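VirX1 (Cyanophage Syn10, PDB 6QGM) is a viral halogenase that iodinates diverse substrates and belongs to the flavin-dependent tryptophan halogenase family. Local coordinates at residues B[114-119]-B[492-497]; B[330-335]-B[395-400]. All coordinates share one frame; numbering follows the deposited sequence.

Overall arrangement
The two contacts lie far apart in the chain, their centres about 40 Å from each other and their nearest atoms about 22 Å apart, and they share no helix, strand or sheet. Interaction 1 joins helix 113-120 to the start of helix 494-512, its centre about 33 Å from that of the chain. Interaction 2, its centre about 13 Å from that of the chain, sets strand 331-333 of a three-stranded antiparallel sheet against the long helix 382-408. Along the sequence interaction 2 is nested within the loop closed by interaction 1. One contact therefore ties a late helix back to an early one at the periphery, while the other packs sheet on helix nearer the middle.

Interaction 1 (B[114-119]-B[492-497]); sequences WGKLAN and YYYEDI
Y494 meets K116 and L117 with its aromatic ring, and apolar packing carries most of the contact. The methyl CD2 of L117 comes to the edge of the ring, near its plane, 3.7 Å from Y494 CD2. About a turn after Y494 on the same helix, I497 offers CG2 to the other leucine methyl, with L117 CD1 at 3.9 Å from I497 CG2, so leucine suits its place by having two methyls for two partners. I497 also lays CD1 over the centre of the Y494 ring, 4.2 Å above its plane, and covers one face of the ring.

K116 adds the aliphatic part of a charged side chain. It crosses the tyrosine at about a right angle: K116 CB is 3.7 Å from Y494 CE2 and K116 CD 3.4 Å from Y494 OH. A lysine suits the place because its methylenes can pack against a ring and its hydroxyl while its ammonium group reaches a charge beyond.

Polar ends find their partners outside the two segments. K116 NZ forms a salt bridge with D491, and Y494 OH is hydrogen-bonded to D109. Tyrosine fits because it offers both a ring to pack on and a hydroxyl for D109, and K120 adds a cation-pi contact.

In the fold, the contact fastens the beginning of helix 494-512 to helix 113-120. Helix 477-484 adjoins the same region, with K116 touching S480, while F125 from a loop packs on L117.

Interaction 2 (B[330-335]-B[395-400]); sequences HGKRTR and QIDSFS
K332 reaches from strand 331-333 to D397 and I396 on helix 382-408, whose segment 395-400 runs nearly antiparallel to the strand (172°), with the two short axes 9.6 Å apart at their closest. The lysine CB points toward the helix. Its CG sits between the backbone N and the carbonyl carbon (chi1 41°), and from there the chain runs extended, long enough to span the gap. K332 CD is the first atom to touch: it packs against the methyl CG2 of I396 at 3.9 Å, the two side chains crossing at a slant, and lies equally near D397 OD1. K332 CE comes next, 3.6 Å from D397 OD1. At the tip, K332 NZ makes a salt bridge with the carboxylate, 3.1 Å from D397 OD1, which it meets on the syn side and 25° out of the carboxylate plane; a weak second bond goes to D397 OD2. Isoleucine suits its place by serving two neighbours: CG2 touches the lysine at CD, while I396 CD1 extends to the strand carbonyl, 4.1 Å from G331 O.

The stronger partner of K332 NZ is D393, one helical turn before D397, through another salt bridge. One ammonium group is thus gripped by two acids from the same helix, which would be expected to keep it protonated and to ease the repulsion between the carboxylates. The chemistry implies a mixed joint between sheet and helix, with a single apolar contact at the lysine CD and an ionic clamp at its end.

Interaction 1 (B[114-119]-B[492-497])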
ATOM      1  N   TRP B 114      25.758   7.349  -9.324  1.00 47.79           N
ATOM      2  CA  TRP B 114      26.033   8.725  -9.822  1.00 45.98           C
ATOM      3  C   TRP B 114      26.261   9.683  -8.644  1.00 46.00           C
ATOM      4  O   TRP B 114      27.225  10.470  -8.696  1.00 45.16           O
ATOM      5  CB  TRP B 114      24.942   9.253 -10.757  1.00 44.26           C
ATOM      6  CG  TRP B 114      25.281  10.655 -11.146  1.00 42.49           C
ATOM      7  CD1 TRP B 114      26.185  11.063 -12.082  1.00 42.56           C
ATOM      8  CD2 TRP B 114      24.835  11.838 -10.475  1.00 41.41           C
ATOM      9  NE1 TRP B 114      26.282  12.423 -12.085  1.00 42.75           N
ATOM     10  CE2 TRP B 114      25.471  12.927 -11.101  1.00 42.30           C
ATOM     11  CE3 TRP B 114      23.952  12.079  -9.420  1.00 41.14           C
ATOM     12  CZ2 TRP B 114      25.221  14.246 -10.722  1.00 42.52           C
ATOM     13  CZ3 TRP B 114      23.724  13.375  -9.029  1.00 41.24           C
ATOM     14  CH2 TRP B 114      24.340  14.440  -9.685  1.00 42.01           C
ATOM     15  N   GLY B 115      25.384   9.633  -7.641  1.00 47.61           N
ATOM     16  CA  GLY B 115      25.464  10.460  -6.421  1.00 50.03           C
ATOM     17  C   GLY B 115      26.795  10.302  -5.697  1.00 53.41           C
ATOM     18  O   GLY B 115      27.342  11.333  -5.277  1.00 54.52           O
ATOM     19  N   LYS B 116      27.307   9.071  -5.535  1.00 54.52           N
ATOM     20  CA  LYS B 116      28.618   8.833  -4.879  1.00 57.28           C
ATOM     21  C   LYS B 116      29.728   9.484  -5.716  1.00 56.36           C
ATOM     22  O   LYS B 116      30.598  10.143  -5.109  1.00 54.96           O
ATOM     23  CB  LYS B 116      28.858   7.343  -4.641  1.00 61.15           C
ATOM     24  CG  LYS B 116      27.920   6.727  -3.613  1.00 65.23           C
ATOM     25  CD  LYS B 116      28.219   5.293  -3.240  1.00 67.94           C
ATOM     26  CE  LYS B 116      29.558   5.102  -2.559  1.00 69.36           C
ATOM     27  NZ  LYS B 116      29.548   3.926  -1.654  1.00 70.99           N
ATOM     28  N   LEU B 117      29.674   9.343  -7.049  1.00 55.02           N
ATOM     29  CA  LEU B 117      30.626   9.996  -7.990  1.00 54.80           C
ATOM     30  C   LEU B 117      30.602  11.517  -7.767  1.00 54.01           C
ATOM     31  O   LEU B 117      31.695  12.123  -7.672  1.00 54.75           O
ATOM     32  CB  LEU B 117      30.265   9.652  -9.441  1.00 54.25           C
ATOM     33  CG  LEU B 117      30.616   8.236  -9.892  1.00 52.90           C
ATOM     34  CD1 LEU B 117      30.109   7.956 -11.297  1.00 51.69           C
ATOM     35  CD2 LEU B 117      32.111   8.030  -9.839  1.00 54.36           C
ATOM     36  N   ALA B 118      29.399  12.096  -7.693  1.00 51.87           N
ATOM     37  CA  ALA B 118      29.157  13.544  -7.478  1.00 51.22           C
ATOM     38  C   ALA B 118      29.815  14.004  -6.167  1.00 51.55           C
ATOM     39  O   ALA B 118      30.400  15.105  -6.170  1.00 51.64           O
ATOM     40  CB  ALA B 118      27.680  13.830  -7.486  1.00 50.84           C
ATOM     41  N   ASN B 119      29.761  13.193  -5.102  1.00 50.37           N
ATOM     42  CA  ASN B 119      30.342  13.531  -3.772  1.00 50.25           C
ATOM     43  C   ASN B 119      31.867  13.441  -3.843  1.00 51.02           C
ATOM     44  O   ASN B 119      32.540  14.367  -3.362  1.00 51.61           O
ATOM     45  CB  ASN B 119      29.783  12.644  -2.655  1.00 51.56           C
ATOM     46  CG  ASN B 119      28.432  13.112  -2.144  1.00 51.84           C
ATOM     47  OD1 ASN B 119      28.115  14.305  -2.200  1.00 47.72           O
ATOM     48  ND2 ASN B 119      27.632  12.178  -1.636  1.00 53.96           N
ATOM     49  N   TYR B 492      37.296   2.026  -3.426  1.00 76.52           N
ATOM     50  CA  TYR B 492      38.444   2.356  -4.296  1.00 78.56           C
ATOM     51  C   TYR B 492      38.045   2.173  -5.770  1.00 74.12           C
ATOM     52  O   TYR B 492      38.515   3.003  -6.555  1.00 73.48           O
ATOM     53  CB  TYR B 492      39.733   1.614  -3.926  1.00 85.73           C
ATOM     54  CG  TYR B 492      40.871   2.079  -4.811  1.00 94.56           C
ATOM     55  CD1 TYR B 492      41.368   3.378  -4.704  1.00 96.87           C
ATOM     56  CD2 TYR B 492      41.384   1.274  -5.827  1.00101.74           C
ATOM     57  CE1 TYR B 492      42.360   3.847  -5.555  1.00101.49           C
ATOM     58  CE2 TYR B 492      42.374   1.732  -6.682  1.00104.94           C
ATOM     59  CZ  TYR B 492      42.866   3.019  -6.544  1.00104.38           C
ATOM     60  OH  TYR B 492      43.852   3.455  -7.380  1.00103.92           O
ATOM     61  N   TYR B 493      37.172   1.217  -6.123  1.00 68.04           N
ATOM     62  CA  TYR B 493      36.755   0.906  -7.521  1.00 64.89           C
ATOM     63  C   TYR B 493      36.019   2.081  -8.195  1.00 61.51           C
ATOM     64  O   TYR B 493      35.799   2.026  -9.426  1.00 60.37           O
ATOM     65  CB  TYR B 493      35.907  -0.365  -7.572  1.00 65.25           C
ATOM     66  CG  TYR B 493      34.533  -0.287  -6.964  1.00 63.50           C
ATOM     67  CD1 TYR B 493      34.345  -0.389  -5.597  1.00 64.08           C
ATOM     68  CD2 TYR B 493      33.409  -0.145  -7.763  1.00 62.93           C
ATOM     69  CE1 TYR B 493      33.082  -0.348  -5.027  1.00 62.47           C
ATOM     70  CE2 TYR B 493      32.133  -0.103  -7.217  1.00 61.46           C
ATOM     71  CZ  TYR B 493      31.968  -0.215  -5.846  1.00 60.57           C
ATOM     72  OH  TYR B 493      30.722  -0.183  -5.300  1.00 60.22           O
ATOM     73  N   TYR B 494      35.663   3.118  -7.432  1.00 58.21           N
ATOM     74  CA  TYR B 494      35.003   4.343  -7.946  1.00 55.78           C
ATOM     75  C   TYR B 494      36.005   5.134  -8.795  1.00 55.93           C
ATOM     76  O   TYR B 494      35.576   5.760  -9.783  1.00 55.61           O
ATOM     77  CB  TYR B 494      34.343   5.125  -6.801  1.00 54.66           C
ATOM     78  CG  TYR B 494      32.896   4.747  -6.600  1.00 53.12           C
ATOM     79  CD1 TYR B 494      32.523   3.611  -5.897  1.00 53.08           C
ATOM     80  CD2 TYR B 494      31.897   5.498  -7.192  1.00 52.53           C
ATOM     81  CE1 TYR B 494      31.194   3.247  -5.764  1.00 53.39           C
ATOM     82  CE2 TYR B 494      30.560   5.167  -7.052  1.00 52.93           C
ATOM     83  CZ  TYR B 494      30.204   4.028  -6.343  1.00 54.62           C
ATOM     84  OH  TYR B 494      28.881   3.695  -6.213  1.00 55.18           O
ATOM     85  N   GLU B 495      37.295   5.090  -8.460  1.00 57.11           N
ATOM     86  CA  GLU B 495      38.393   5.694  -9.271  1.00 59.45           C
ATOM     87  C   GLU B 495      38.307   5.153 -10.699  1.00 60.64           C
ATOM     88  O   GLU B 495      38.479   5.957 -11.628  1.00 60.01           O
ATOM     89  CB  GLU B 495      39.765   5.351  -8.692  1.00 61.48           C
ATOM     90  CG  GLU B 495      40.065   6.089  -7.405  1.00 61.90           C
ATOM     91  CD  GLU B 495      40.413   7.546  -7.633  1.00 62.17           C
ATOM     92  OE1 GLU B 495      41.285   7.782  -8.510  1.00 63.81           O
ATOM     93  OE2 GLU B 495      39.921   8.455  -6.886  1.00 61.79           O
ATOM     94  N   ASP B 496      38.025   3.853 -10.858  1.00 63.25           N
ATOM     95  CA  ASP B 496      37.928   3.170 -12.176  1.00 64.30           C
ATOM     96  C   ASP B 496      36.598   3.544 -12.841  1.00 62.09           C
ATOM     97  O   ASP B 496      36.608   3.782 -14.059  1.00 60.45           O
ATOM     98  CB  ASP B 496      38.060   1.652 -12.065  1.00 67.40           C
ATOM     99  CG  ASP B 496      39.461   1.123 -11.862  1.00 71.97           C
ATOM    100  OD1 ASP B 496      40.458   1.878 -12.037  1.00 74.96           O
ATOM    101  OD2 ASP B 496      39.539  -0.055 -11.543  1.00 71.91           O
ATOM    102  N   ILE B 497      35.494   3.607 -12.082  1.00 59.76           N
ATOM    103  CA  ILE B 497      34.177   4.010 -12.644  1.00 55.85           C
ATOM    104  C   ILE B 497      34.343   5.416 -13.210  1.00 55.50           C
ATOM    105  O   ILE B 497      33.895   5.646 -14.348  1.00 56.60           O
ATOM    106  CB  ILE B 497      33.037   3.925 -11.614  1.00 52.78           C
ATOM    107  CG1 ILE B 497      32.799   2.494 -11.142  1.00 53.38           C
ATOM    108  CG2 ILE B 497      31.765   4.495 -12.204  1.00 51.76           C
ATOM    109  CD1 ILE B 497      31.718   2.342 -10.108  1.00 52.60           C
TER

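Interaction 2 (B[330-335]-B[395-400])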
ATOM      1  N   HIS B 330      -6.388  25.562 -15.136  1.00 64.30           N
ATOM      2  CA  HIS B 330      -5.269  24.784 -14.539  1.00 65.90           C
ATOM      3  C   HIS B 330      -5.809  23.880 -13.420  1.00 66.18           C
ATOM      4  O   HIS B 330      -5.793  24.283 -12.233  1.00 68.53           O
ATOM      5  CB  HIS B 330      -4.141  25.702 -14.054  1.00 64.40           C
ATOM      6  CG  HIS B 330      -2.803  25.037 -14.031  1.00 62.31           C
ATOM      7  ND1 HIS B 330      -1.643  25.738 -13.865  1.00 59.88           N
ATOM      8  CD2 HIS B 330      -2.440  23.750 -14.191  1.00 62.36           C
ATOM      9  CE1 HIS B 330      -0.619  24.912 -13.892  1.00 60.95           C
ATOM     10  NE2 HIS B 330      -1.081  23.689 -14.095  1.00 61.08           N
ATOM     11  N   GLY B 331      -6.273  22.695 -13.808  1.00 62.63           N
ATOM     12  CA  GLY B 331      -7.032  21.792 -12.930  1.00 63.99           C
ATOM     13  C   GLY B 331      -7.730  20.721 -13.734  1.00 62.94           C
ATOM     14  O   GLY B 331      -7.289  20.428 -14.860  1.00 66.38           O
ATOM     15  N   LYS B 332      -8.798  20.166 -13.170  1.00 61.01           N
ATOM     16  CA  LYS B 332      -9.595  19.067 -13.765  1.00 61.82           C
ATOM     17  C   LYS B 332     -11.044  19.227 -13.314  1.00 58.96           C
ATOM     18  O   LYS B 332     -11.274  19.716 -12.191  1.00 58.67           O
ATOM     19  CB  LYS B 332      -9.094  17.714 -13.259  1.00 63.28           C
ATOM     20  CG  LYS B 332      -8.750  17.738 -11.776  1.00 65.04           C
ATOM     21  CD  LYS B 332      -8.740  16.417 -11.097  1.00 67.35           C
ATOM     22  CE  LYS B 332      -8.818  16.582  -9.596  1.00 66.71           C
ATOM     23  NZ  LYS B 332      -8.582  15.291  -8.900  1.00 70.71           N
ATOM     24  N   ARG B 333     -11.976  18.797 -14.157  1.00 55.76           N
ATOM     25  CA  ARG B 333     -13.365  18.520 -13.737  1.00 54.05           C
ATOM     26  C   ARG B 333     -13.316  17.366 -12.722  1.00 53.48           C
ATOM     27  O   ARG B 333     -12.373  16.532 -12.776  1.00 51.06           O
ATOM     28  CB  ARG B 333     -14.222  18.178 -14.952  1.00 54.06           C
ATOM     29  CG  ARG B 333     -14.235  19.246 -16.036  1.00 55.02           C
ATOM     30  CD  ARG B 333     -14.994  20.476 -15.587  1.00 55.70           C
ATOM     31  NE  ARG B 333     -14.636  21.668 -16.342  1.00 55.01           N
ATOM     32  CZ  ARG B 333     -15.177  22.855 -16.131  1.00 55.75           C
ATOM     33  NH1 ARG B 333     -16.115  22.998 -15.210  1.00 58.17           N
ATOM     34  NH2 ARG B 333     -14.789  23.894 -16.836  1.00 56.33           N
ATOM     35  N   THR B 334     -14.299  17.309 -11.827  1.00 52.92           N
ATOM     36  CA  THR B 334     -14.387  16.270 -10.764  1.00 51.61           C
ATOM     37  C   THR B 334     -14.663  14.907 -11.410  1.00 50.15           C
ATOM     38  O   THR B 334     -14.464  13.893 -10.740  1.00 48.36           O
ATOM     39  CB  THR B 334     -15.415  16.695  -9.703  1.00 51.37           C
ATOM     40  OG1 THR B 334     -16.687  16.875 -10.319  1.00 50.31           O
ATOM     41  CG2 THR B 334     -15.042  17.996  -9.033  1.00 51.93           C
ATOM     42  N   ARG B 335     -15.123  14.903 -12.666  1.00 49.96           N
ATOM     43  CA  ARG B 335     -15.356  13.688 -13.475  1.00 50.62           C
ATOM     44  C   ARG B 335     -15.223  14.039 -14.952  1.00 53.60           C
ATOM     45  O   ARG B 335     -15.613  15.157 -15.333  1.00 55.54           O
ATOM     46  CB  ARG B 335     -16.757  13.131 -13.241  1.00 50.92           C
ATOM     47  CG  ARG B 335     -16.928  12.408 -11.917  1.00 52.02           C
ATOM     48  CD  ARG B 335     -18.329  11.849 -11.772  1.00 52.27           C
ATOM     49  NE  ARG B 335     -19.308  12.916 -11.852  1.00 53.00           N
ATOM     50  CZ  ARG B 335     -20.615  12.741 -11.944  1.00 54.47           C
ATOM     51  NH1 ARG B 335     -21.134  11.527 -11.913  1.00 56.03           N
ATOM     52  NH2 ARG B 335     -21.413  13.785 -12.028  1.00 55.66           N
ATOM     53  N   GLN B 395      -4.285   9.839 -13.034  1.00 50.19           N
ATOM     54  CA  GLN B 395      -3.178  10.186 -13.955  1.00 52.44           C
ATOM     55  C   GLN B 395      -2.874  11.683 -13.855  1.00 53.17           C
ATOM     56  O   GLN B 395      -1.696  12.043 -13.683  1.00 56.22           O
ATOM     57  CB  GLN B 395      -3.526   9.790 -15.382  1.00 53.65           C
ATOM     58  CG  GLN B 395      -2.537  10.343 -16.388  1.00 56.66           C
ATOM     59  CD  GLN B 395      -2.283   9.390 -17.532  1.00 60.51           C
ATOM     60  OE1 GLN B 395      -2.626   9.652 -18.690  1.00 60.23           O
ATOM     61  NE2 GLN B 395      -1.656   8.271 -17.196  1.00 61.40           N
ATOM     62  N   ILE B 396      -3.898  12.527 -13.961  1.00 53.62           N
ATOM     63  CA  ILE B 396      -3.707  14.006 -13.977  1.00 52.61           C
ATOM     64  C   ILE B 396      -3.262  14.477 -12.585  1.00 53.75           C
ATOM     65  O   ILE B 396      -2.509  15.451 -12.514  1.00 56.85           O
ATOM     66  CB  ILE B 396      -4.953  14.727 -14.515  1.00 49.90           C
ATOM     67  CG1 ILE B 396      -4.591  16.111 -15.041  1.00 47.79           C
ATOM     68  CG2 ILE B 396      -6.065  14.764 -13.485  1.00 51.72           C
ATOM     69  CD1 ILE B 396      -5.678  16.759 -15.847  1.00 48.59           C
ATOM     70  N   ASP B 397      -3.658  13.776 -11.524  1.00 53.81           N
ATOM     71  CA  ASP B 397      -3.194  14.071 -10.140  1.00 55.34           C
ATOM     72  C   ASP B 397      -1.699  13.727 -10.026  1.00 56.31           C
ATOM     73  O   ASP B 397      -0.933  14.552  -9.454  1.00 52.51           O
ATOM     74  CB  ASP B 397      -4.033  13.334  -9.088  1.00 56.93           C
ATOM     75  CG  ASP B 397      -5.312  14.088  -8.696  1.00 60.49           C
ATOM     76  OD1 ASP B 397      -5.518  15.250  -9.184  1.00 60.45           O
ATOM     77  OD2 ASP B 397      -6.096  13.527  -7.882  1.00 63.14           O
ATOM     78  N   SER B 398      -1.295  12.554 -10.537  1.00 57.20           N
ATOM     79  CA  SER B 398       0.117  12.104 -10.607  1.00 56.64           C
ATOM     80  C   SER B 398       0.955  13.173 -11.299  1.00 55.50           C
ATOM     81  O   SER B 398       1.937  13.657 -10.702  1.00 52.75           O
ATOM     82  CB  SER B 398       0.235  10.785 -11.310  1.00 59.19           C
ATOM     83  OG  SER B 398      -0.447   9.777 -10.587  1.00 66.62           O
ATOM     84  N   PHE B 399       0.565  13.547 -12.518  1.00 56.39           N
ATOM     85  CA  PHE B 399       1.359  14.445 -13.389  1.00 56.90           C
ATOM     86  C   PHE B 399       1.420  15.840 -12.770  1.00 57.19           C
ATOM     87  O   PHE B 399       2.485  16.460 -12.887  1.00 61.30           O
ATOM     88  CB  PHE B 399       0.817  14.439 -14.820  1.00 57.29           C
ATOM     89  CG  PHE B 399       1.485  13.433 -15.711  1.00 57.53           C
ATOM     90  CD1 PHE B 399       2.732  13.716 -16.256  1.00 58.64           C
ATOM     91  CD2 PHE B 399       0.917  12.187 -15.945  1.00 58.42           C
ATOM     92  CE1 PHE B 399       3.396  12.775 -17.028  1.00 57.38           C
ATOM     93  CE2 PHE B 399       1.582  11.251 -16.721  1.00 57.03           C
ATOM     94  CZ  PHE B 399       2.808  11.557 -17.273  1.00 57.94           C
ATOM     95  N   SER B 400       0.339  16.317 -12.145  1.00 56.38           N
ATOM     96  CA  SER B 400       0.287  17.670 -11.523  1.00 55.59           C
ATOM     97  C   SER B 400       1.252  17.724 -10.326  1.00 55.76           C
ATOM     98  O   SER B 400       1.946  18.755 -10.191  1.00 56.25           O
ATOM     99  CB  SER B 400      -1.130  18.078 -11.156  1.00 54.43           C
ATOM    100  OG  SER B 400      -1.691  17.194 -10.200  1.00 55.70           O
TER